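Local coordinates for protein luciferase-like monooxygenase (Streptomyces bottropensis, PDB 4US5) that probably acts as a monooxygenase of the bacterial luciferase-like family, inserting oxygen from molecular oxygen into a substrate, at residues B[33-41]-B[327-338]. Numbering follows the deposited sequence.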
# COMPACT_ATOMS: atom_id res chain seq x y z
N ARG B 33 9.51 15.49 -2.61
CA ARG B 33 10.06 16.03 -3.86
C ARG B 33 11.20 17.02 -3.56
O ARG B 33 12.28 16.96 -4.17
CB ARG B 33 8.98 16.72 -4.67
CG ARG B 33 7.96 15.79 -5.32
CD ARG B 33 7.05 16.72 -6.14
NE ARG B 33 5.88 16.09 -6.72
CZ ARG B 33 4.63 16.42 -6.41
NH1 ARG B 33 4.38 17.33 -5.48
NH2 ARG B 33 3.63 15.80 -7.02
N LEU B 34 10.99 17.88 -2.57
CA LEU B 34 12.05 18.82 -2.14
C LEU B 34 13.27 18.08 -1.64
O LEU B 34 14.41 18.36 -2.06
CB LEU B 34 11.52 19.79 -1.12
CG LEU B 34 12.55 20.81 -0.59
CD1 LEU B 34 13.03 21.72 -1.75
CD2 LEU B 34 11.95 21.65 0.49
N ALA B 35 13.04 17.12 -0.75
CA ALA B 35 14.12 16.34 -0.19
C ALA B 35 14.88 15.58 -1.25
O ALA B 35 16.12 15.46 -1.19
CB ALA B 35 13.57 15.41 0.89
N ASP B 36 14.17 15.07 -2.25
CA ASP B 36 14.81 14.41 -3.36
C ASP B 36 15.75 15.39 -4.08
O ASP B 36 16.95 15.09 -4.28
CB ASP B 36 13.72 13.87 -4.32
CG ASP B 36 14.25 13.00 -5.44
OD1 ASP B 36 15.18 12.21 -5.25
OD2 ASP B 36 13.63 13.04 -6.53
N ARG B 37 15.23 16.54 -4.45
CA ARG B 37 16.02 17.57 -5.19
C ARG B 37 17.22 18.06 -4.38
O ARG B 37 18.26 18.31 -4.95
CB ARG B 37 15.14 18.76 -5.54
CG ARG B 37 14.17 18.39 -6.66
CD ARG B 37 13.43 19.56 -7.23
NE ARG B 37 12.89 20.46 -6.19
CZ ARG B 37 11.67 20.34 -5.63
NH1 ARG B 37 10.84 19.36 -6.00
NH2 ARG B 37 11.27 21.21 -4.72
N LEU B 38 17.05 18.21 -3.08
CA LEU B 38 18.10 18.78 -2.23
C LEU B 38 19.22 17.83 -1.84
O LEU B 38 20.25 18.28 -1.36
CB LEU B 38 17.49 19.37 -0.96
CG LEU B 38 16.66 20.62 -1.13
CD1 LEU B 38 16.03 21.01 0.20
CD2 LEU B 38 17.49 21.77 -1.69
N GLY B 39 19.03 16.55 -2.02
CA GLY B 39 20.04 15.55 -1.74
C GLY B 39 19.92 14.84 -0.42
O GLY B 39 20.89 14.29 0.09
N TYR B 40 18.72 14.83 0.17
CA TYR B 40 18.50 13.95 1.33
C TYR B 40 18.65 12.48 0.91
O TYR B 40 18.36 12.11 -0.24
CB TYR B 40 17.11 14.24 1.96
CG TYR B 40 17.04 15.52 2.78
CD1 TYR B 40 17.00 16.75 2.18
CD2 TYR B 40 16.93 15.47 4.17
CE1 TYR B 40 16.93 17.92 2.94
CE2 TYR B 40 16.85 16.62 4.94
CZ TYR B 40 16.86 17.84 4.34
OH TYR B 40 16.79 18.98 5.07
N GLU B 41 19.11 11.64 1.83
CA GLU B 41 19.41 10.24 1.54
C GLU B 41 18.17 9.36 1.40
O GLU B 41 18.08 8.56 0.47
CB GLU B 41 20.30 9.60 2.61
CG GLU B 41 21.60 10.29 2.83
CD GLU B 41 22.51 10.28 1.63
OE1 GLU B 41 22.52 9.24 0.89
OE2 GLU B 41 23.13 11.34 1.40
N ARG B 327 15.09 23.17 3.79
CA ARG B 327 15.98 23.86 2.85
C ARG B 327 17.21 24.40 3.57
O ARG B 327 18.32 24.21 3.12
CB ARG B 327 15.26 25.04 2.21
CG ARG B 327 14.41 24.67 1.05
CD ARG B 327 14.29 25.88 0.11
NE ARG B 327 13.15 25.73 -0.76
CZ ARG B 327 13.22 25.18 -1.96
NH1 ARG B 327 14.39 24.74 -2.43
NH2 ARG B 327 12.11 25.06 -2.70
N LEU B 328 16.99 25.05 4.68
CA LEU B 328 18.10 25.65 5.46
C LEU B 328 19.03 24.58 6.00
O LEU B 328 20.27 24.73 5.97
CB LEU B 328 17.56 26.49 6.61
CG LEU B 328 16.85 27.77 6.25
CD1 LEU B 328 16.16 28.32 7.47
CD2 LEU B 328 17.80 28.81 5.62
N LEU B 329 18.47 23.43 6.41
CA LEU B 329 19.29 22.32 6.87
C LEU B 329 20.17 21.72 5.76
O LEU B 329 21.34 21.39 5.99
CB LEU B 329 18.43 21.20 7.49
CG LEU B 329 17.86 21.44 8.86
CD1 LEU B 329 16.80 20.38 9.20
CD2 LEU B 329 19.00 21.43 9.87
N ALA B 330 19.61 21.53 4.58
CA ALA B 330 20.36 21.01 3.48
C ALA B 330 21.58 21.92 3.20
O ALA B 330 22.67 21.42 2.89
CB ALA B 330 19.51 20.93 2.23
N GLU B 331 21.36 23.21 3.23
CA GLU B 331 22.45 24.21 2.97
C GLU B 331 23.49 24.15 4.13
O GLU B 331 24.68 24.05 3.90
CB GLU B 331 21.84 25.61 2.87
CG GLU B 331 22.83 26.74 2.61
CD GLU B 331 22.18 28.15 2.67
OE1 GLU B 331 21.08 28.32 3.27
OE2 GLU B 331 22.78 29.09 2.12
N ALA B 332 23.00 24.09 5.35
CA ALA B 332 23.92 24.01 6.50
C ALA B 332 24.79 22.76 6.50
O ALA B 332 25.95 22.81 6.92
CB ALA B 332 23.14 24.11 7.80
N PHE B 333 24.26 21.63 6.04
CA PHE B 333 25.01 20.39 5.96
C PHE B 333 25.66 20.14 4.58
O PHE B 333 26.17 19.06 4.33
CB PHE B 333 24.13 19.22 6.40
CG PHE B 333 23.93 19.17 7.87
CD1 PHE B 333 22.97 19.98 8.49
CD2 PHE B 333 24.78 18.43 8.66
CE1 PHE B 333 22.82 19.96 9.85
CE2 PHE B 333 24.63 18.43 10.02
CZ PHE B 333 23.66 19.20 10.61
N GLU B 334 25.64 21.15 3.74
CA GLU B 334 26.36 21.13 2.47
C GLU B 334 25.91 19.98 1.58
O GLU B 334 26.72 19.29 0.95
CB GLU B 334 27.91 21.10 2.71
CG GLU B 334 28.35 22.41 3.34
CD GLU B 334 29.83 22.44 3.77
OE1 GLU B 334 30.63 21.52 3.46
OE2 GLU B 334 30.17 23.39 4.45
N LEU B 335 24.60 19.72 1.58
CA LEU B 335 24.08 18.65 0.75
C LEU B 335 24.31 18.99 -0.74
O LEU B 335 24.09 20.13 -1.16
CB LEU B 335 22.59 18.43 1.00
CG LEU B 335 22.23 17.33 2.02
CD1 LEU B 335 22.93 17.58 3.34
CD2 LEU B 335 20.73 17.23 2.19
N THR B 336 24.67 17.99 -1.50
CA THR B 336 24.74 18.11 -2.96
C THR B 336 23.34 17.82 -3.56
O THR B 336 22.83 16.72 -3.40
CB THR B 336 25.75 17.10 -3.53
OG1 THR B 336 27.05 17.38 -3.01
CG2 THR B 336 25.80 17.16 -5.05
N PRO B 337 22.75 18.80 -4.26
CA PRO B 337 21.46 18.57 -4.91
C PRO B 337 21.52 17.53 -6.01
O PRO B 337 22.61 17.22 -6.53
CB PRO B 337 21.07 19.94 -5.47
CG PRO B 337 22.31 20.76 -5.47
CD PRO B 337 23.31 20.14 -4.55
N ARG B 338 20.35 16.96 -6.34
CA ARG B 338 20.24 15.98 -7.41
C ARG B 338 19.87 16.62 -8.73
O ARG B 338 19.35 17.74 -8.73
CB ARG B 338 19.17 14.92 -7.04
CG ARG B 338 19.60 14.01 -5.90
CD ARG B 338 18.73 12.77 -5.79
NE ARG B 338 19.25 11.87 -4.79
CZ ARG B 338 18.95 11.92 -3.47
NH1 ARG B 338 18.17 12.89 -2.98
NH2 ARG B 338 19.49 11.05 -2.65
O HOH W 1 15.05 22.55 -4.85
O HOH W 2 11.83 23.96 -4.96
O HOH W 3 21.39 20.68 -1.49
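R338, the last residue of the chain, reaches over the C-terminal end of helix 21-38 and binds backbone carbonyls there. Its NH1 donates to D36 O at 2.8 Å, nearly straight and on a lone pair, while NH1 and NH2 together grip Y40 O end-on, each at 2.9 Å. Both oxygens lie in the guanidinium plane, which fixes the rotation of the group. R338 N adds a bond to R37 O, and D36 OD1 lies 3.8 Å from R338 NH1, a long salt bridge of charge alone, because OD1 sits well out of the guanidinium plane; the carboxylate is itself held by the backbone N atoms of S71, G72 and I73. The helix ends in a Schellman motif at G39, where a side chain would strike T336 O.

Beside this helix end, L335 lays CD2 over one face of the Y40 ring, 4.1 Å from its centroid, and A330 CB meets CE1 obliquely. With CG anti to its carbonyl carbon (chi1 -75°), Y40 swings its ring back to the helix 319-332 side, where OH bonds Y326 O; an alanine here would probably leave L335 without its aromatic face and Y326 O without that donor. Farther along, L34 CD1 sits under the R327 guanidinium; one water takes bonds from NH2 of both R37 and R327, a second from R37 NE and, weakly, R327 NH1, between two like charges.

Two nearly parallel outer helices of the TIM-barrel-type fold are thus tied by the C-terminal tail through R338, whose guanidinium charge probably complements the C-terminal end of helix 21-38.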